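Local atomic coordinates of UDP-N-Acetylenolpyruvylglucosamine Reductase (Thermus caldophilus, PDB entry 2GQT), a protein that catalyses the NADPH-dependent, FAD-mediated reduction of enolpyruvyl-UDP-N-acetylglucosamine to UDP-N-acetylmuramate, a step in building the bacterial cell wall. Residues A[113-123]-A[149-157]; A[209-219]-A[227-235]. All coordinates share one frame; numbering follows the deposited sequence.

In the fold
The two contacts approach the active site of this MurB enzyme from different parts of the chain. Contact 1 (113-123 with 149-157) belongs to the FAD-binding side: it touches the cofactor directly and carries Arg152, an active-site residue. Contact 2 (209-219 with 227-235) lies in the C-terminal part of the chain, about 21 Å from the centre of the molecule, and packs a helix against a turn. The centres of contact 1 and contact 2 are 24 Å apart, and the nearest atoms of contacts 1 and 2 about 7 Å. Both reach the catalytic residues: the side chain of Cys199, the proton donor, is about 9 Å from that of Arg152 and about 3 Å from that of Asn234, which is itself about 10 Å from the FAD.

Contact 1. Residues A[113-123]-A[149-157]. With FAD (flavin-adenine dinucleotide), chain C.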
# COMPACT_ATOMS: atom_id res chain seq x y z
N VAL A 113 -0.84 -7.28 1.03
CA VAL A 113 -0.70 -8.59 0.38
C VAL A 113 -0.32 -8.41 -1.10
O VAL A 113 0.65 -9.02 -1.57
CB VAL A 113 -1.99 -9.43 0.51
CG1 VAL A 113 -1.91 -10.69 -0.36
CG2 VAL A 113 -2.26 -9.79 1.96
N LYS A 114 -1.06 -7.58 -1.82
CA LYS A 114 -0.78 -7.38 -3.25
C LYS A 114 0.67 -6.95 -3.48
O LYS A 114 1.33 -7.44 -4.40
CB LYS A 114 -1.74 -6.36 -3.86
CG LYS A 114 -1.48 -6.05 -5.34
CD LYS A 114 -2.04 -7.11 -6.24
CE LYS A 114 -1.87 -6.76 -7.70
NZ LYS A 114 -2.35 -7.92 -8.53
N MET A 115 1.16 -6.05 -2.63
CA MET A 115 2.50 -5.48 -2.80
C MET A 115 3.53 -6.10 -1.87
O MET A 115 4.61 -5.53 -1.70
CB MET A 115 2.44 -3.97 -2.58
CG MET A 115 1.52 -3.23 -3.55
SD MET A 115 1.81 -3.64 -5.30
CE MET A 115 3.51 -3.14 -5.51
N ASN A 116 3.20 -7.25 -1.28
CA ASN A 116 4.04 -7.92 -0.27
C ASN A 116 4.84 -6.92 0.55
O ASN A 116 6.07 -6.96 0.59
CB ASN A 116 4.95 -8.98 -0.90
CG ASN A 116 5.51 -9.94 0.13
OD1 ASN A 116 5.01 -10.01 1.26
ND2 ASN A 116 6.55 -10.69 -0.25
N ALA A 117 4.12 -6.02 1.21
CA ALA A 117 4.78 -4.89 1.86
C ALA A 117 5.73 -5.36 2.94
O ALA A 117 5.44 -6.32 3.67
CB ALA A 117 3.76 -3.93 2.42
N GLY A 118 6.87 -4.69 3.06
CA GLY A 118 7.84 -5.09 4.05
C GLY A 118 8.97 -4.12 4.29
O GLY A 118 9.07 -3.06 3.66
N THR A 119 9.81 -4.50 5.25
CA THR A 119 10.99 -3.74 5.66
C THR A 119 12.14 -4.73 5.80
O THR A 119 11.96 -5.92 5.52
CB THR A 119 10.74 -3.05 7.02
OG1 THR A 119 10.59 -4.05 8.03
CG2 THR A 119 9.51 -2.15 6.98
N ARG A 120 13.29 -4.27 6.25
CA ARG A 120 14.43 -5.16 6.50
C ARG A 120 14.12 -6.18 7.60
O ARG A 120 14.85 -7.16 7.78
CB ARG A 120 15.69 -4.36 6.87
CG ARG A 120 15.67 -3.67 8.23
CD ARG A 120 17.07 -3.23 8.68
NE ARG A 120 17.54 -2.09 7.89
CZ ARG A 120 17.67 -0.85 8.35
NH1 ARG A 120 17.39 -0.56 9.62
NH2 ARG A 120 18.10 0.11 7.54
N PHE A 121 13.05 -5.92 8.35
CA PHE A 121 12.67 -6.74 9.50
C PHE A 121 11.76 -7.92 9.16
O PHE A 121 11.82 -8.97 9.80
CB PHE A 121 12.05 -5.86 10.58
CG PHE A 121 12.91 -4.68 10.97
CD1 PHE A 121 12.65 -3.41 10.47
CD2 PHE A 121 14.00 -4.85 11.82
CE1 PHE A 121 13.44 -2.32 10.82
CE2 PHE A 121 14.80 -3.76 12.18
CZ PHE A 121 14.52 -2.50 11.68
N GLY A 122 10.93 -7.73 8.14
CA GLY A 122 9.93 -8.72 7.76
C GLY A 122 9.04 -8.21 6.65
O GLY A 122 9.04 -7.01 6.35
N GLU A 123 8.29 -9.12 6.04
CA GLU A 123 7.35 -8.77 4.98
C GLU A 123 5.99 -9.42 5.22
O GLU A 123 5.88 -10.39 5.97
CB GLU A 123 7.89 -9.16 3.60
CG GLU A 123 8.14 -10.64 3.43
CD GLU A 123 8.82 -10.97 2.13
OE1 GLU A 123 8.57 -12.08 1.61
OE2 GLU A 123 9.60 -10.13 1.61
N PHE A 149 4.73 -14.82 -4.18
CA PHE A 149 5.36 -13.70 -3.50
C PHE A 149 6.82 -13.54 -3.88
O PHE A 149 7.55 -14.53 -4.04
CB PHE A 149 5.25 -13.83 -1.98
CG PHE A 149 3.88 -13.55 -1.45
CD1 PHE A 149 3.29 -12.29 -1.63
CD2 PHE A 149 3.18 -14.52 -0.75
CE1 PHE A 149 2.02 -12.03 -1.12
CE2 PHE A 149 1.91 -14.25 -0.23
CZ PHE A 149 1.33 -13.00 -0.42
N GLY A 150 7.24 -12.29 -4.03
CA GLY A 150 8.64 -11.92 -4.21
C GLY A 150 8.84 -10.61 -3.48
O GLY A 150 7.95 -10.16 -2.74
N TYR A 151 9.99 -9.99 -3.68
CA TYR A 151 10.26 -8.72 -3.03
C TYR A 151 9.27 -7.67 -3.50
O TYR A 151 9.23 -7.33 -4.68
CB TYR A 151 11.70 -8.28 -3.29
CG TYR A 151 12.09 -7.07 -2.49
CD1 TYR A 151 12.48 -7.19 -1.16
CD2 TYR A 151 12.07 -5.80 -3.06
CE1 TYR A 151 12.84 -6.08 -0.42
CE2 TYR A 151 12.43 -4.68 -2.33
CZ TYR A 151 12.81 -4.83 -1.01
OH TYR A 151 13.18 -3.73 -0.28
N ARG A 152 8.43 -7.20 -2.57
CA ARG A 152 7.38 -6.21 -2.83
C ARG A 152 6.52 -6.59 -4.05
O ARG A 152 6.09 -5.74 -4.83
CB ARG A 152 7.97 -4.79 -2.91
CG ARG A 152 8.95 -4.48 -1.77
CD ARG A 152 8.38 -4.83 -0.39
NE ARG A 152 9.37 -5.44 0.51
CZ ARG A 152 9.47 -6.75 0.77
NH1 ARG A 152 8.66 -7.63 0.19
NH2 ARG A 152 10.41 -7.17 1.61
N LYS A 153 6.24 -7.88 -4.19
CA LYS A 153 5.53 -8.40 -5.35
C LYS A 153 4.67 -9.62 -4.97
O LYS A 153 5.02 -10.38 -4.06
CB LYS A 153 6.53 -8.76 -6.47
CG LYS A 153 5.93 -9.37 -7.74
CD LYS A 153 5.93 -10.88 -7.69
CE LYS A 153 7.25 -11.43 -8.15
NZ LYS A 153 8.38 -10.72 -7.49
N SER A 154 3.55 -9.78 -5.68
CA SER A 154 2.74 -10.99 -5.65
C SER A 154 2.34 -11.36 -7.08
O SER A 154 2.51 -10.57 -8.00
CB SER A 154 1.47 -10.79 -4.80
OG SER A 154 0.61 -9.83 -5.38
N HIS A 155 1.80 -12.56 -7.23
CA HIS A 155 1.19 -13.01 -8.48
C HIS A 155 -0.18 -13.58 -8.11
O HIS A 155 -0.37 -14.79 -8.02
CB HIS A 155 2.08 -14.06 -9.17
CG HIS A 155 1.70 -14.36 -10.59
ND1 HIS A 155 1.52 -13.38 -11.54
CD2 HIS A 155 1.53 -15.54 -11.22
CE1 HIS A 155 1.22 -13.95 -12.70
NE2 HIS A 155 1.22 -15.26 -12.53
N LEU A 156 -1.12 -12.69 -7.85
CA LEU A 156 -2.47 -13.12 -7.52
C LEU A 156 -3.16 -13.69 -8.75
O LEU A 156 -2.78 -13.36 -9.88
CB LEU A 156 -3.31 -11.96 -6.98
CG LEU A 156 -2.83 -11.26 -5.71
CD1 LEU A 156 -3.81 -10.16 -5.36
CD2 LEU A 156 -2.69 -12.24 -4.56
N PRO A 157 -4.17 -14.56 -8.55
CA PRO A 157 -4.99 -14.94 -9.69
C PRO A 157 -5.49 -13.73 -10.46
O PRO A 157 -5.76 -12.69 -9.85
CB PRO A 157 -6.16 -15.68 -9.04
CG PRO A 157 -5.57 -16.27 -7.80
CD PRO A 157 -4.59 -15.24 -7.31
PA FAD C . -2.98 0.91 -2.70
O1A FAD C . -1.92 1.92 -2.87
O2A FAD C . -4.39 1.33 -2.52
O5B FAD C . -2.95 -0.13 -3.90
C5B FAD C . -1.70 -0.71 -4.29
C4B FAD C . -1.95 -1.91 -5.18
O4B FAD C . -2.64 -2.92 -4.42
C3B FAD C . -2.84 -1.62 -6.40
O3B FAD C . -2.43 -2.48 -7.46
C2B FAD C . -4.22 -2.02 -5.89
O2B FAD C . -5.11 -2.37 -6.96
C1B FAD C . -3.88 -3.25 -5.08
N9A FAD C . -4.86 -3.61 -4.04
C8A FAD C . -5.26 -2.86 -3.00
N7A FAD C . -6.13 -3.55 -2.27
C5A FAD C . -6.28 -4.76 -2.83
C6A FAD C . -7.06 -5.89 -2.55
N6A FAD C . -7.87 -5.97 -1.49
N1A FAD C . -6.95 -6.95 -3.37
C2A FAD C . -6.15 -6.93 -4.44
N3A FAD C . -5.40 -5.87 -4.76
C4A FAD C . -5.47 -4.79 -3.96
N1 FAD C . 5.81 -0.28 1.26
C2 FAD C . 6.63 -1.28 1.73
O2 FAD C . 6.65 -2.36 1.17
N3 FAD C . 7.44 -1.05 2.84
C4 FAD C . 7.44 0.17 3.51
O4 FAD C . 8.16 0.34 4.49
C4X FAD C . 6.60 1.17 3.02
N5 FAD C . 6.57 2.42 3.65
C5X FAD C . 5.68 3.40 3.20
C6 FAD C . 5.61 4.61 3.88
C7 FAD C . 4.73 5.61 3.47
C7M FAD C . 4.66 6.93 4.24
C8 FAD C . 3.91 5.37 2.36
C8M FAD C . 2.93 6.46 1.88
C9 FAD C . 3.99 4.16 1.67
C9A FAD C . 4.87 3.16 2.08
N10 FAD C . 4.96 1.94 1.40
C10 FAD C . 5.80 0.94 1.90
C1' FAD C . 4.20 1.67 0.15
C2' FAD C . 2.77 1.16 0.43
O2' FAD C . 2.36 1.49 1.77
C3' FAD C . 2.64 -0.35 0.24
O3' FAD C . 2.94 -0.69 -1.12
C4' FAD C . 1.25 -0.86 0.63
O4' FAD C . 1.26 -2.28 0.65
C5' FAD C . 0.14 -0.37 -0.29
O5' FAD C . -1.10 -0.75 0.31
P FAD C . -2.40 0.15 0.06
O1P FAD C . -3.51 -0.52 0.77
O2P FAD C . -2.14 1.58 0.31
O3P FAD C . -2.58 -0.12 -1.51
O HOH W 1 -0.51 -9.85 -7.91
O HOH W 2 2.60 -7.20 -6.95
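The active-site residue Arg152 forms an end-on salt bridge with Glu123, its NH1 and NH2 both donating to the single oxygen OE2, at 3.0 and 3.1 Å. OE2 lies in the guanidinium plane, yet the carboxylate is turned 81° against that plane, and only NH2 uses the anti lone pair; NH1 arrives from above the carboxylate. Gly118 CA covers one face of the guanidinium and Tyr151 CD1 the opposite face. The bend at chi2 (-49°) puts Arg152 CD 3.4 Å from FAD O2, and the one at chi3 turns the guanidinium toward Glu123. The flavin itself is read by Gly118, whose N donates to O2 and whose O accepts from N3 at 2.7 Å, in this FAD-binding domain of the MurB family. Behind this layer, Asn116 is the C' residue of the Schellman motif ending helix 109-114. Its ND2 bonds Gly150 O (2.9 Å) and, from the carboxylate face that NH1 also approaches, Glu123 OE1, while OD1 takes the backbone N of Ala125. Val113 O meets the Phe149 ring at its edge, 3.3 Å from CE1. Farther along, Ser154 OG donates to Lys114 O (2.7 Å) and accepts from a water that also receives Lys114 NZ and Leu156 N.

Contact 2. Residues A[209-219]-A[227-235]; sequences AGRLIDERGLK and MISLEHGNF
Gly210 and Asn234 bring the two backbones closest, with CA atoms 4.3 Å apart, and a second approach joins Lys219 to Ile228. Helix 209-215 ends at Gly217 in a Schellman motif, and the chain then runs on to Lys219; facing it, strand 226-228 gives way to an ST turn at Ser229, whose OG accepts from Glu231 N, and then to a type I beta turn from His232 to Phe235. Water joins the backbones where they do not bond directly: one molecule accepts from Gly233 N and donates weakly to Gly210 O.

Ile213 lies over the second turn, both CG2 and CD1 against Gly233 O, CG2 at 3.3 Å. CG2 also meets Ile228 CG2 at 4.1 Å, and Val254 of helix 244-257 touches both isoleucines. With CG1 anti to the carbonyl carbon (chi1 -59°) and the chain extended beyond it, Ile228 pushes CD1 to 3.8 Å from Leu218 CB. Lys219 runs alongside the loop, CG 3.5 Å from Ser229 O, then bends at chi3 to offer NZ to Leu230 O in a weak bond of 3.0 Å; a water links the same nitrogen to Glu231 O.

His232 ND1 accepts Asn234 N in the plane of its ring, while Phe235 CE1 sits over one ring face. Asn234 sets its amide beside Ala209 CB, with ND2 3.6 Å away, and its OD1 takes the backbone N of Phe201. Helix and turn thus meet in the MurB C-terminal domain, next to the active-site residue Cys199, which Asn234 touches.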
# COMPACT_ATOMS: atom_id res chain seq x y z
N ALA A 209 18.45 3.86 -3.61
CA ALA A 209 17.82 4.97 -4.33
C ALA A 209 17.93 6.31 -3.58
O ALA A 209 18.36 7.30 -4.16
CB ALA A 209 16.36 4.65 -4.64
N GLY A 210 17.57 6.31 -2.30
CA GLY A 210 17.63 7.52 -1.48
C GLY A 210 19.03 8.12 -1.41
O GLY A 210 19.21 9.32 -1.60
N ARG A 211 20.01 7.26 -1.14
CA ARG A 211 21.41 7.69 -1.06
C ARG A 211 21.93 8.17 -2.42
O ARG A 211 22.61 9.20 -2.49
CB ARG A 211 22.29 6.56 -0.51
CG ARG A 211 23.55 7.05 0.20
CD ARG A 211 24.23 5.94 0.98
NE ARG A 211 23.31 5.23 1.86
CZ ARG A 211 23.03 3.93 1.79
NH1 ARG A 211 23.63 3.16 0.88
NH2 ARG A 211 22.17 3.39 2.63
N LEU A 212 21.59 7.45 -3.49
CA LEU A 212 21.99 7.85 -4.85
C LEU A 212 21.42 9.22 -5.21
O LEU A 212 22.14 10.09 -5.71
CB LEU A 212 21.56 6.83 -5.91
CG LEU A 212 22.36 5.52 -6.05
CD1 LEU A 212 21.60 4.54 -6.93
CD2 LEU A 212 23.77 5.75 -6.60
N ILE A 213 20.13 9.42 -4.93
CA ILE A 213 19.47 10.68 -5.23
C ILE A 213 20.09 11.82 -4.41
O ILE A 213 20.37 12.89 -4.96
CB ILE A 213 17.94 10.56 -5.02
CG1 ILE A 213 17.34 9.63 -6.09
CG2 ILE A 213 17.26 11.93 -5.07
CD1 ILE A 213 15.93 9.11 -5.76
N ASP A 214 20.34 11.56 -3.13
CA ASP A 214 21.04 12.50 -2.24
C ASP A 214 22.41 12.90 -2.79
O ASP A 214 22.69 14.10 -2.91
CB ASP A 214 21.17 11.91 -0.83
CG ASP A 214 21.52 12.95 0.24
OD1 ASP A 214 21.75 12.55 1.40
OD2 ASP A 214 21.56 14.17 -0.06
N GLU A 215 23.25 11.92 -3.13
CA GLU A 215 24.62 12.20 -3.62
C GLU A 215 24.61 12.99 -4.92
O GLU A 215 25.53 13.74 -5.20
CB GLU A 215 25.46 10.92 -3.80
CG GLU A 215 26.98 11.15 -4.09
CD GLU A 215 27.28 11.53 -5.54
OE1 GLU A 215 28.22 12.34 -5.78
OE2 GLU A 215 26.59 11.04 -6.45
N ARG A 216 23.56 12.80 -5.72
CA ARG A 216 23.40 13.54 -6.97
C ARG A 216 22.85 14.95 -6.76
O ARG A 216 22.68 15.70 -7.72
CB ARG A 216 22.53 12.77 -7.96
CG ARG A 216 23.09 11.41 -8.34
CD ARG A 216 24.57 11.48 -8.71
NE ARG A 216 25.06 10.18 -9.16
CZ ARG A 216 24.81 9.68 -10.37
NH1 ARG A 216 24.11 10.37 -11.25
NH2 ARG A 216 25.28 8.48 -10.69
N GLY A 217 22.58 15.30 -5.50
CA GLY A 217 22.17 16.66 -5.15
C GLY A 217 20.73 16.98 -5.51
O GLY A 217 20.34 18.15 -5.59
N LEU A 218 19.91 15.95 -5.71
CA LEU A 218 18.57 16.18 -6.26
C LEU A 218 17.51 16.55 -5.22
O LEU A 218 16.44 17.02 -5.59
CB LEU A 218 18.12 15.00 -7.13
CG LEU A 218 19.09 14.60 -8.25
CD1 LEU A 218 18.51 13.45 -9.07
CD2 LEU A 218 19.45 15.79 -9.16
N LYS A 219 17.81 16.38 -3.94
CA LYS A 219 16.89 16.84 -2.89
C LYS A 219 16.57 18.31 -3.11
O LYS A 219 17.46 19.11 -3.44
CB LYS A 219 17.47 16.62 -1.50
CG LYS A 219 17.62 15.15 -1.15
CD LYS A 219 18.48 14.94 0.08
CE LYS A 219 17.65 14.85 1.33
NZ LYS A 219 18.46 14.82 2.58
N MET A 227 7.98 18.06 -5.02
CA MET A 227 9.38 18.30 -4.68
C MET A 227 10.03 17.03 -4.16
O MET A 227 9.40 16.26 -3.45
CB MET A 227 9.50 19.41 -3.63
CG MET A 227 10.93 19.85 -3.36
SD MET A 227 11.10 21.14 -2.14
CE MET A 227 10.70 20.22 -0.66
N ILE A 228 11.29 16.81 -4.53
CA ILE A 228 12.09 15.77 -3.88
C ILE A 228 12.37 16.24 -2.45
O ILE A 228 12.95 17.31 -2.23
CB ILE A 228 13.40 15.48 -4.64
CG1 ILE A 228 13.08 15.02 -6.07
CG2 ILE A 228 14.20 14.42 -3.90
CD1 ILE A 228 14.30 14.72 -6.93
N SER A 229 11.91 15.44 -1.49
CA SER A 229 11.98 15.79 -0.08
C SER A 229 13.38 16.22 0.35
O SER A 229 14.38 15.61 -0.05
CB SER A 229 11.53 14.61 0.77
OG SER A 229 11.80 14.85 2.13
N LEU A 230 13.44 17.27 1.16
CA LEU A 230 14.70 17.70 1.76
C LEU A 230 15.16 16.75 2.88
O LEU A 230 16.31 16.82 3.31
CB LEU A 230 14.57 19.13 2.30
CG LEU A 230 14.31 20.28 1.31
CD1 LEU A 230 13.99 21.56 2.06
CD2 LEU A 230 15.51 20.48 0.38
N GLU A 231 14.27 15.86 3.33
CA GLU A 231 14.55 14.93 4.43
C GLU A 231 15.05 13.56 3.96
O GLU A 231 15.79 12.88 4.68
CB GLU A 231 13.30 14.72 5.28
CG GLU A 231 12.84 15.94 6.06
CD GLU A 231 11.46 15.72 6.65
OE1 GLU A 231 11.36 15.15 7.76
OE2 GLU A 231 10.47 16.11 6.00
N HIS A 232 14.64 13.15 2.76
CA HIS A 232 14.94 11.82 2.24
C HIS A 232 14.80 11.82 0.72
O HIS A 232 13.73 12.13 0.20
CB HIS A 232 13.97 10.80 2.85
CG HIS A 232 14.39 9.37 2.68
ND1 HIS A 232 14.59 8.78 1.45
CD2 HIS A 232 14.64 8.41 3.60
CE1 HIS A 232 14.93 7.52 1.62
NE2 HIS A 232 14.97 7.27 2.92
N GLY A 233 15.88 11.44 0.04
CA GLY A 233 15.95 11.52 -1.42
C GLY A 233 14.95 10.67 -2.18
O GLY A 233 14.58 11.02 -3.30
N ASN A 234 14.50 9.58 -1.56
CA ASN A 234 13.56 8.66 -2.22
C ASN A 234 12.09 8.99 -1.94
O ASN A 234 11.21 8.15 -2.14
CB ASN A 234 13.87 7.20 -1.87
CG ASN A 234 13.41 6.23 -2.95
OD1 ASN A 234 13.11 6.63 -4.08
ND2 ASN A 234 13.35 4.95 -2.61
N PHE A 235 11.82 10.20 -1.47
CA PHE A 235 10.45 10.65 -1.27
C PHE A 235 10.16 11.89 -2.10
O PHE A 235 10.91 12.88 -2.06
CB PHE A 235 10.17 10.91 0.21
CG PHE A 235 10.05 9.65 1.02
CD1 PHE A 235 11.19 8.97 1.44
CD2 PHE A 235 8.81 9.14 1.37
CE1 PHE A 235 11.10 7.80 2.18
CE2 PHE A 235 8.70 7.97 2.12
CZ PHE A 235 9.85 7.30 2.53
O HOH W 3 15.93 4.53 -0.47
O HOH W 4 18.33 10.47 1.47
O HOH W 5 18.47 11.94 3.78